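Local atomic coordinates of glucosamine kinase (Streptacidiphilus jiangxiensis, PDB entry 6HWJ), a protein that phosphorylates D-glucosamine to D-glucosamine 6-phosphate with ATP and magnesium, and acts on glucose to a lesser extent. Residues W195-R203 with H348-T357; P293-V303 with R332-M342. All coordinates share one frame; numbering follows the deposited sequence.

Overall arrangement
Both contacts are built on helix 335-356. Contact 2 takes the start of it, together with the short strand 333-334 that leads in, and sets it against segment 293-303, a short strand and the loop after it, which carries the glucosamine-binding Asp300. Contact 1 takes the last turns of the same helix and packs them against helix 194-207, which begins just after the probable ATP-binding Asp193. Along the chain the order is 195-203, 293-303, 332-342, 348-357, so contact 2 falls between the two halves of contact 1. Their centres lie about 23 Å apart, yet they touch: Val303 meets Trp195 and Val349. One helix ties the glucosamine-binding loop to the helix beside the presumed nucleotide site.

Contact 1: W195-R203 with H348-T357; sequences WDWAVDDVR and HVGRVVVFRT
Val349 of helix 348-356 is the knob here, set into a hole formed by Trp195, Ala198, Val199 and Val202. From its CB the side chain forks. CG1, anti to the backbone N (chi1 168°), runs onto helix 195-203, where it lies 3.7 Å from Ala198 O and also touches Ala198 CB, Val199 CG2 and Val202 CG2. CG2 turns to the indole and sits over one face of Trp195, 4.3 Å from the centroid of the six-membered ring, a CH-pi contact. His348 CB comes to the ring edge by Trp195 CH2, and Val352 CG2 approaches obliquely, 4.0 Å from Trp195 CZ3.

A single knob-into-hole thus sits at the crossing of the two helices (-64°, axes 9.2 Å apart at closest approach), close to the substrate sites: Trp195 lies beside Asp193, inferred to bind ATP, and His348 beside Glu409, which binds glucosamine. One turn on from Val349, Val353 sends CG2 to Val202 CG1 (3.8 Å) and to Val199 CG1, while its CG1 rests against the backbone at Arg203 CA.

Beyond the valines, Arg203, its chain bent at chi3 (-90°), grips Thr357 side-on: NE and NH2 both donate to OG1, at 3.0 Å from NE and 3.2 Å from NH2, with the hydroxyl oxygen in the guanidinium plane. Val199 CG1 lies over one guanidinium face, toward its rim. Thr357 OG1 donates to Val353 O at 2.6 Å, so three bonds fix this hydroxyl just where helix 348-356 ends. Outside the pair, Val202 also touches helix 362-386, and His348 NE2 is bonded to Glu406.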
loop_
_atom_site.group_PDB
_atom_site.type_symbol
_atom_site.label_atom_id
_atom_site.label_comp_id
_atom_site.label_asym_id
_atom_site.label_seq_id
_atom_site.Cartn_x
_atom_site.Cartn_y
_atom_site.Cartn_z
ATOM N N TRP A 195 -2.302 3.441 -13.371
ATOM C CA TRP A 195 -3.624 3.445 -14.013
ATOM C C TRP A 195 -3.755 4.592 -15.001
ATOM O O TRP A 195 -4.708 4.605 -15.788
ATOM C CB TRP A 195 -4.724 3.469 -12.947
ATOM C CG TRP A 195 -4.966 2.083 -12.413
ATOM C CD1 TRP A 195 -4.750 1.633 -11.137
ATOM C CD2 TRP A 195 -5.445 0.959 -13.162
ATOM N NE1 TRP A 195 -5.083 0.291 -11.046
ATOM C CE2 TRP A 195 -5.508 -0.143 -12.276
ATOM C CE3 TRP A 195 -5.841 0.779 -14.490
ATOM C CZ2 TRP A 195 -5.941 -1.397 -12.684
ATOM C CZ3 TRP A 195 -6.273 -0.480 -14.892
ATOM C CH2 TRP A 195 -6.313 -1.545 -13.992
ATOM N N ASP A 196 -2.822 5.550 -14.974
ATOM C CA ASP A 196 -2.670 6.521 -16.048
ATOM C C ASP A 196 -1.623 6.064 -17.073
ATOM O O ASP A 196 -1.945 5.895 -18.249
ATOM C CB ASP A 196 -2.302 7.896 -15.485
ATOM C CG ASP A 196 -3.444 8.530 -14.718
ATOM O OD1 ASP A 196 -4.575 8.542 -15.247
ATOM O OD2 ASP A 196 -3.218 9.001 -13.584
ATOM N N TRP A 197 -0.375 5.850 -16.633
ATOM C CA TRP A 197 0.709 5.693 -17.601
ATOM C C TRP A 197 0.722 4.329 -18.264
ATOM O O TRP A 197 1.096 4.241 -19.433
ATOM C CB TRP A 197 2.086 5.964 -16.975
ATOM C CG TRP A 197 2.538 5.094 -15.833
ATOM C CD1 TRP A 197 2.577 5.441 -14.510
ATOM C CD2 TRP A 197 3.069 3.763 -15.906
ATOM N NE1 TRP A 197 3.073 4.396 -13.759
ATOM C CE2 TRP A 197 3.376 3.357 -14.598
ATOM C CE3 TRP A 197 3.290 2.866 -16.954
ATOM C CZ2 TRP A 197 3.903 2.094 -14.312
ATOM C CZ3 TRP A 197 3.798 1.620 -16.661
ATOM C CH2 TRP A 197 4.093 1.249 -15.350
ATOM N N ALA A 198 0.307 3.263 -17.557
ATOM C CA ALA A 198 0.293 1.955 -18.184
ATOM C C ALA A 198 -0.836 1.846 -19.198
ATOM O O ALA A 198 -0.655 1.270 -20.274
ATOM C CB ALA A 198 0.181 0.847 -17.130
ATOM N N VAL A 199 -2.013 2.383 -18.867
ATOM C CA VAL A 199 -3.108 2.425 -19.822
ATOM C C VAL A 199 -2.696 3.227 -21.053
ATOM O O VAL A 199 -3.008 2.858 -22.184
ATOM C CB VAL A 199 -4.369 3.010 -19.161
ATOM C CG1 VAL A 199 -5.425 3.345 -20.190
ATOM C CG2 VAL A 199 -4.930 2.010 -18.108
ATOM N N ASP A 200 -1.994 4.338 -20.851
ATOM C CA ASP A 200 -1.560 5.133 -21.995
ATOM C C ASP A 200 -0.551 4.378 -22.867
ATOM O O ASP A 200 -0.649 4.412 -24.103
ATOM C CB ASP A 200 -0.969 6.459 -21.516
ATOM C CG ASP A 200 -0.680 7.395 -22.669
ATOM O OD1 ASP A 200 -1.647 7.813 -23.325
ATOM O OD2 ASP A 200 0.505 7.685 -22.929
ATOM N N ASP A 201 0.428 3.710 -22.255
ATOM C CA ASP A 201 1.367 2.897 -23.034
ATOM C C ASP A 201 0.644 1.912 -23.945
ATOM O O ASP A 201 0.898 1.844 -25.156
ATOM C CB ASP A 201 2.287 2.104 -22.104
ATOM C CG ASP A 201 3.374 2.944 -21.480
ATOM O OD1 ASP A 201 3.511 4.131 -21.839
ATOM O OD2 ASP A 201 4.097 2.390 -20.617
ATOM N N VAL A 202 -0.258 1.111 -23.368
ATOM C CA VAL A 202 -0.907 0.039 -24.133
ATOM C C VAL A 202 -1.843 0.607 -25.178
ATOM O O VAL A 202 -1.983 0.042 -26.265
ATOM C CB VAL A 202 -1.630 -0.908 -23.137
ATOM C CG1 VAL A 202 -2.437 -1.959 -23.867
ATOM C CG2 VAL A 202 -0.590 -1.558 -22.230
ATOM N N ARG A 203 -2.494 1.734 -24.880
ATOM C CA ARG A 203 -3.291 2.424 -25.881
ATOM C C ARG A 203 -2.418 2.868 -27.052
ATOM O O ARG A 203 -2.798 2.730 -28.228
ATOM C CB ARG A 203 -3.968 3.624 -25.208
ATOM C CG ARG A 203 -5.031 4.323 -25.989
ATOM C CD ARG A 203 -5.811 5.255 -25.057
ATOM N NE ARG A 203 -6.958 4.586 -24.439
ATOM C CZ ARG A 203 -7.523 4.962 -23.289
ATOM N NH1 ARG A 203 -7.034 5.987 -22.598
ATOM N NH2 ARG A 203 -8.576 4.304 -22.825
ATOM N N HIS A 348 -5.211 -6.627 -16.314
ATOM C CA HIS A 348 -6.390 -5.759 -16.214
ATOM C C HIS A 348 -6.211 -4.448 -16.993
ATOM O O HIS A 348 -7.189 -3.921 -17.552
ATOM C CB HIS A 348 -6.694 -5.483 -14.757
ATOM C CG HIS A 348 -6.938 -6.726 -13.960
ATOM N ND1 HIS A 348 -6.929 -6.750 -12.583
ATOM C CD2 HIS A 348 -7.165 -7.999 -14.355
ATOM C CE1 HIS A 348 -7.158 -7.985 -12.164
ATOM N NE2 HIS A 348 -7.323 -8.759 -13.220
ATOM N N VAL A 349 -4.994 -3.907 -17.006
ATOM C CA VAL A 349 -4.698 -2.736 -17.822
ATOM C C VAL A 349 -5.060 -3.002 -19.269
ATOM O O VAL A 349 -5.694 -2.176 -19.925
ATOM C CB VAL A 349 -3.214 -2.340 -17.684
ATOM C CG1 VAL A 349 -2.826 -1.312 -18.752
ATOM C CG2 VAL A 349 -2.955 -1.762 -16.307
ATOM N N GLY A 350 -4.662 -4.160 -19.779
ATOM C CA GLY A 350 -5.001 -4.523 -21.133
ATOM C C GLY A 350 -6.493 -4.638 -21.339
ATOM O O GLY A 350 -7.020 -4.199 -22.364
ATOM N N ARG A 351 -7.204 -5.234 -20.369
ATOM C CA ARG A 351 -8.645 -5.366 -20.514
ATOM C C ARG A 351 -9.303 -3.993 -20.568
ATOM O O ARG A 351 -10.242 -3.777 -21.341
ATOM C CB ARG A 351 -9.238 -6.188 -19.359
ATOM C CG ARG A 351 -8.599 -7.554 -19.169
ATOM C CD ARG A 351 -8.659 -8.419 -20.389
ATOM N NE ARG A 351 -7.855 -9.635 -20.204
ATOM C CZ ARG A 351 -7.667 -10.558 -21.139
ATOM N NH1 ARG A 351 -8.236 -10.426 -22.340
ATOM N NH2 ARG A 351 -6.908 -11.603 -20.881
ATOM N N VAL A 352 -8.843 -3.068 -19.720
ATOM C CA VAL A 352 -9.441 -1.734 -19.658
ATOM C C VAL A 352 -9.207 -0.976 -20.969
ATOM O O VAL A 352 -10.107 -0.288 -21.470
ATOM C CB VAL A 352 -8.862 -0.973 -18.451
ATOM C CG1 VAL A 352 -9.186 0.532 -18.552
ATOM C CG2 VAL A 352 -9.403 -1.570 -17.142
ATOM N N VAL A 353 -8.002 -1.088 -21.544
ATOM C CA VAL A 353 -7.721 -0.410 -22.811
ATOM C C VAL A 353 -8.696 -0.885 -23.872
ATOM O O VAL A 353 -9.276 -0.083 -24.610
ATOM C CB VAL A 353 -6.260 -0.646 -23.250
ATOM C CG1 VAL A 353 -6.038 -0.187 -24.698
ATOM C CG2 VAL A 353 -5.301 0.077 -22.330
ATOM N N VAL A 354 -8.912 -2.202 -23.949
ATOM C CA VAL A 354 -9.788 -2.745 -24.978
ATOM C C VAL A 354 -11.222 -2.301 -24.746
ATOM O O VAL A 354 -11.949 -1.978 -25.691
ATOM C CB VAL A 354 -9.659 -4.278 -25.018
ATOM C CG1 VAL A 354 -10.774 -4.872 -25.861
ATOM C CG2 VAL A 354 -8.272 -4.674 -25.552
ATOM N N PHE A 355 -11.656 -2.298 -23.498
ATOM C CA PHE A 355 -13.036 -1.975 -23.162
ATOM C C PHE A 355 -13.352 -0.495 -23.386
ATOM O O PHE A 355 -14.461 -0.151 -23.820
ATOM C CB PHE A 355 -13.271 -2.362 -21.692
ATOM C CG PHE A 355 -14.699 -2.196 -21.223
ATOM C CD1 PHE A 355 -15.610 -3.217 -21.369
ATOM C CD2 PHE A 355 -15.093 -1.047 -20.554
ATOM C CE1 PHE A 355 -16.918 -3.089 -20.913
ATOM C CE2 PHE A 355 -16.398 -0.913 -20.090
ATOM C CZ PHE A 355 -17.299 -1.927 -20.262
ATOM N N ARG A 356 -12.397 0.389 -23.105
ATOM C CA ARG A 356 -12.662 1.823 -23.097
ATOM C C ARG A 356 -12.296 2.537 -24.391
ATOM O O ARG A 356 -12.742 3.671 -24.592
ATOM C CB ARG A 356 -11.889 2.501 -21.957
ATOM C CG ARG A 356 -12.328 2.052 -20.589
ATOM C CD ARG A 356 -11.631 2.849 -19.499
ATOM N NE ARG A 356 -11.995 2.358 -18.161
ATOM C CZ ARG A 356 -11.386 2.727 -17.040
ATOM N NH1 ARG A 356 -10.398 3.600 -17.075
ATOM N NH2 ARG A 356 -11.774 2.217 -15.885
ATOM N N THR A 357 -11.531 1.908 -25.275
ATOM C CA THR A 357 -10.933 2.638 -26.390
ATOM C C THR A 357 -11.708 2.387 -27.672
ATOM O O THR A 357 -11.702 1.251 -28.174
ATOM C CB THR A 357 -9.476 2.211 -26.565
ATOM O OG1 THR A 357 -8.783 2.327 -25.318
ATOM C CG2 THR A 357 -8.771 3.088 -27.611
HETATM O O HOH W 1 -8.741 5.263 -19.473
#

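Contact 2: P293-V303 with R332-M342; sequences PLIDVHGDFHV and RQPAALDVVGM
With chi1 at -70° and chi2 at -21°, Asp338 turns its carboxylate out from helix 335-342 to the backbone of 298-299, while Phe301, CG anti to its backbone N (chi1 -163°), brings its ring against Met342 CE. The carboxylate takes two neighbouring N-H groups, one on each oxygen and each on a syn lone pair: His298 N gives to OD2 at 3.0 Å, Gly299 N to OD1 at 2.9 Å. A water joins OD1 to Phe301 N, and OD2 is hydrogen-bonded to His230 NE2 of helix 212-234. The loop is thereby fixed just before glucosamine-binding Asp300; His298 ND1 accepts from Asp300 N in the plane of its ring, and its NE2 is hydrogen-bonded to Val316 O.

Met342, bent at chi2 and chi3, lays CE over one face of Phe301, 3.5 Å from the ring centroid, a CH-pi contact; the sulfur, oblique to the ring, makes this also a Met-aromatic pair. Asp338 O lies at the ring edge. Val303 CG1 touches Met342 SD at 3.6 Å. Gly341 lets the backbones close in, its CA 3.4 Å from Phe301 O.

At the other end, Ile295 and Gln333 form an antiparallel hydrogen-bonded pair, with Ile295 N 2.9 Å from Gln333 O. Arg332 stretches to Asp296, where NE reaches OD1 at 3.1 Å from above the carboxylate plane in a salt bridge. The main partner of Asp296 is Arg236; Arg332 NH1 also bonds Thr239. Strand 293-295 lies between 239-240 and the weakly bonded 333-334 in an antiparallel sheet; helix 335-356 follows directly on 333-334, touched by helices 212-234, 362-386 and 398-416.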
loop_
_atom_site.group_PDB
_atom_site.type_symbol
_atom_site.label_atom_id
_atom_site.label_comp_id
_atom_site.label_asym_id
_atom_site.label_seq_id
_atom_site.Cartn_x
_atom_site.Cartn_y
_atom_site.Cartn_z
ATOM N N PRO A 293 8.126 -19.816 1.988
ATOM C CA PRO A 293 8.648 -18.688 2.779
ATOM C C PRO A 293 7.723 -17.484 2.758
ATOM O O PRO A 293 7.258 -17.056 1.696
ATOM C CB PRO A 293 9.994 -18.370 2.108
ATOM C CG PRO A 293 9.804 -18.808 0.689
ATOM C CD PRO A 293 8.914 -20.044 0.759
ATOM N N LEU A 294 7.471 -16.930 3.940
ATOM C CA LEU A 294 6.772 -15.649 4.078
ATOM C C LEU A 294 7.778 -14.563 4.454
ATOM O O LEU A 294 8.654 -14.789 5.307
ATOM C CB LEU A 294 5.680 -15.724 5.139
ATOM C CG LEU A 294 4.776 -16.974 5.088
ATOM C CD1 LEU A 294 3.818 -16.994 6.286
ATOM C CD2 LEU A 294 4.030 -16.994 3.773
ATOM N N ILE A 295 7.643 -13.396 3.823
ATOM C CA ILE A 295 8.512 -12.246 4.057
ATOM C C ILE A 295 7.646 -11.002 4.241
ATOM O O ILE A 295 6.442 -11.015 3.998
ATOM C CB ILE A 295 9.521 -12.013 2.906
ATOM C CG1 ILE A 295 8.795 -11.769 1.589
ATOM C CG2 ILE A 295 10.486 -13.211 2.773
ATOM C CD1 ILE A 295 9.676 -11.159 0.509
ATOM N N ASP A 296 8.277 -9.919 4.681
ATOM C CA ASP A 296 7.651 -8.599 4.589
ATOM C C ASP A 296 7.376 -8.290 3.116
ATOM O O ASP A 296 8.295 -8.338 2.287
ATOM C CB ASP A 296 8.577 -7.528 5.187
ATOM C CG ASP A 296 8.806 -7.704 6.687
ATOM O OD1 ASP A 296 8.192 -8.589 7.322
ATOM O OD2 ASP A 296 9.636 -6.960 7.237
ATOM N N VAL A 297 6.125 -7.979 2.785
ATOM C CA VAL A 297 5.734 -7.732 1.409
ATOM C C VAL A 297 5.110 -6.337 1.312
ATOM O O VAL A 297 4.848 -5.679 2.312
ATOM C CB VAL A 297 4.755 -8.793 0.859
ATOM C CG1 VAL A 297 5.410 -10.171 0.810
ATOM C CG2 VAL A 297 3.470 -8.838 1.676
ATOM N N HIS A 298 4.886 -5.893 0.075
ATOM C CA HIS A 298 4.099 -4.684 -0.155
ATOM C C HIS A 298 2.659 -4.898 0.294
ATOM O O HIS A 298 2.114 -4.113 1.085
ATOM C CB HIS A 298 4.145 -4.283 -1.642
ATOM C CG HIS A 298 3.418 -3.011 -1.946
ATOM N ND1 HIS A 298 2.038 -2.930 -1.984
ATOM C CD2 HIS A 298 3.880 -1.752 -2.202
ATOM C CE1 HIS A 298 1.680 -1.680 -2.250
ATOM N NE2 HIS A 298 2.777 -0.945 -2.386
ATOM N N GLY A 299 2.012 -5.947 -0.220
ATOM C CA GLY A 299 0.735 -6.393 0.301
ATOM C C GLY A 299 -0.484 -5.790 -0.361
ATOM O O GLY A 299 -1.602 -6.234 -0.077
ATOM N N ASP A 300 -0.306 -4.802 -1.223
ATOM C CA ASP A 300 -1.423 -4.205 -1.959
ATOM C C ASP A 300 -0.866 -3.721 -3.293
ATOM O O ASP A 300 -0.993 -2.551 -3.667
ATOM C CB ASP A 300 -2.073 -3.085 -1.150
ATOM C CG ASP A 300 -3.320 -2.524 -1.818
ATOM O OD1 ASP A 300 -3.986 -3.265 -2.558
ATOM O OD2 ASP A 300 -3.611 -1.329 -1.598
ATOM N N PHE A 301 -0.207 -4.633 -4.005
ATOM C CA PHE A 301 0.726 -4.300 -5.079
ATOM C C PHE A 301 0.012 -4.399 -6.412
ATOM O O PHE A 301 -0.523 -5.460 -6.758
ATOM C CB PHE A 301 1.928 -5.248 -5.004
ATOM C CG PHE A 301 3.138 -4.781 -5.760
ATOM C CD1 PHE A 301 3.713 -3.549 -5.502
ATOM C CD2 PHE A 301 3.725 -5.599 -6.697
ATOM C CE1 PHE A 301 4.827 -3.139 -6.191
ATOM C CE2 PHE A 301 4.847 -5.179 -7.393
ATOM C CZ PHE A 301 5.398 -3.946 -7.126
ATOM N N HIS A 302 0.010 -3.297 -7.161
ATOM C CA HIS A 302 -0.625 -3.233 -8.474
ATOM C C HIS A 302 -0.130 -1.962 -9.147
ATOM O O HIS A 302 0.571 -1.146 -8.533
ATOM C CB HIS A 302 -2.154 -3.269 -8.358
ATOM C CG HIS A 302 -2.728 -2.174 -7.519
ATOM N ND1 HIS A 302 -2.909 -0.899 -7.989
ATOM C CD2 HIS A 302 -3.176 -2.168 -6.237
ATOM C CE1 HIS A 302 -3.441 -0.147 -7.036
ATOM N NE2 HIS A 302 -3.609 -0.895 -5.959
ATOM N N VAL A 303 -0.503 -1.788 -10.420
ATOM C CA VAL A 303 0.099 -0.702 -11.200
ATOM C C VAL A 303 -0.274 0.651 -10.634
ATOM O O VAL A 303 0.425 1.636 -10.861
ATOM C CB VAL A 303 -0.298 -0.773 -12.696
ATOM C CG1 VAL A 303 0.106 -2.091 -13.291
ATOM C CG2 VAL A 303 -1.793 -0.496 -12.869
ATOM N N ARG A 332 3.620 -11.092 7.640
ATOM C CA ARG A 332 4.356 -11.567 6.480
ATOM C C ARG A 332 3.474 -12.437 5.597
ATOM O O ARG A 332 2.568 -13.125 6.074
ATOM C CB ARG A 332 5.586 -12.340 6.925
ATOM C CG ARG A 332 6.580 -11.493 7.669
ATOM C CD ARG A 332 7.787 -12.300 8.108
ATOM N NE ARG A 332 8.929 -11.432 8.420
ATOM C CZ ARG A 332 10.042 -11.847 9.020
ATOM N NH1 ARG A 332 10.175 -13.105 9.376
ATOM N NH2 ARG A 332 11.016 -10.989 9.260
ATOM N N GLN A 333 3.757 -12.398 4.296
ATOM C CA GLN A 333 3.008 -13.117 3.276
ATOM C C GLN A 333 3.998 -13.685 2.259
ATOM O O GLN A 333 5.171 -13.281 2.248
ATOM C CB GLN A 333 2.021 -12.187 2.567
ATOM C CG GLN A 333 1.028 -11.448 3.492
ATOM C CD GLN A 333 -0.024 -12.374 4.078
ATOM O OE1 GLN A 333 -0.095 -13.543 3.722
ATOM N NE2 GLN A 333 -0.851 -11.843 4.979
ATOM N N PRO A 334 3.562 -14.571 1.354
ATOM C CA PRO A 334 4.454 -15.005 0.271
ATOM C C PRO A 334 4.776 -13.848 -0.666
ATOM O O PRO A 334 3.909 -13.055 -1.013
ATOM C CB PRO A 334 3.646 -16.087 -0.460
ATOM C CG PRO A 334 2.504 -16.416 0.459
ATOM C CD PRO A 334 2.220 -15.159 1.225
ATOM N N ALA A 335 6.030 -13.790 -1.106
ATOM C CA ALA A 335 6.413 -12.820 -2.125
ATOM C C ALA A 335 5.581 -12.993 -3.390
ATOM O O ALA A 335 5.266 -12.004 -4.072
ATOM C CB ALA A 335 7.904 -12.951 -2.446
ATOM N N ALA A 336 5.185 -14.225 -3.706
ATOM C CA ALA A 336 4.370 -14.453 -4.885
ATOM C C ALA A 336 3.055 -13.688 -4.831
ATOM O O ALA A 336 2.447 -13.438 -5.880
ATOM C CB ALA A 336 4.100 -15.946 -5.062
ATOM N N LEU A 337 2.594 -13.307 -3.639
ATOM C CA LEU A 337 1.393 -12.492 -3.543
ATOM C C LEU A 337 1.569 -11.154 -4.259
ATOM O O LEU A 337 0.696 -10.727 -5.029
ATOM C CB LEU A 337 1.029 -12.270 -2.071
ATOM C CG LEU A 337 -0.180 -11.356 -1.858
ATOM C CD1 LEU A 337 -1.462 -12.050 -2.322
ATOM C CD2 LEU A 337 -0.308 -10.949 -0.375
ATOM N N ASP A 338 2.689 -10.461 -4.014
ATOM C CA ASP A 338 2.956 -9.227 -4.760
ATOM C C ASP A 338 3.075 -9.522 -6.246
ATOM O O ASP A 338 2.642 -8.720 -7.088
ATOM C CB ASP A 338 4.237 -8.543 -4.282
ATOM C CG ASP A 338 4.120 -7.928 -2.889
ATOM O OD1 ASP A 338 2.995 -7.655 -2.405
ATOM O OD2 ASP A 338 5.194 -7.695 -2.287
ATOM N N VAL A 339 3.715 -10.644 -6.589
ATOM C CA VAL A 339 3.930 -10.989 -7.995
ATOM C C VAL A 339 2.596 -11.100 -8.714
ATOM O O VAL A 339 2.401 -10.498 -9.774
ATOM C CB VAL A 339 4.739 -12.289 -8.115
ATOM C CG1 VAL A 339 4.720 -12.801 -9.527
ATOM C CG2 VAL A 339 6.174 -12.082 -7.635
ATOM N N VAL A 340 1.648 -11.854 -8.134
ATOM C CA VAL A 340 0.370 -12.048 -8.803
ATOM C C VAL A 340 -0.441 -10.767 -8.795
ATOM O O VAL A 340 -1.228 -10.520 -9.714
ATOM C CB VAL A 340 -0.432 -13.210 -8.179
ATOM C CG1 VAL A 340 0.337 -14.517 -8.307
ATOM C CG2 VAL A 340 -0.811 -12.913 -6.735
ATOM N N GLY A 341 -0.303 -9.954 -7.759
ATOM C CA GLY A 341 -0.973 -8.650 -7.753
ATOM C C GLY A 341 -0.573 -7.803 -8.954
ATOM O O GLY A 341 -1.421 -7.216 -9.625
ATOM N N MET A 342 0.717 -7.767 -9.269
ATOM C CA MET A 342 1.178 -6.942 -10.384
ATOM C C MET A 342 0.858 -7.583 -11.728
ATOM O O MET A 342 0.411 -6.890 -12.644
ATOM C CB MET A 342 2.679 -6.659 -10.261
ATOM C CG MET A 342 3.191 -5.631 -11.252
ATOM S SD MET A 342 2.317 -4.045 -11.147
ATOM C CE MET A 342 2.928 -3.412 -9.586
HETATM O O HOH W 2 8.140 -15.189 0.161
HETATM O O HOH W 3 0.177 -7.471 -3.057
#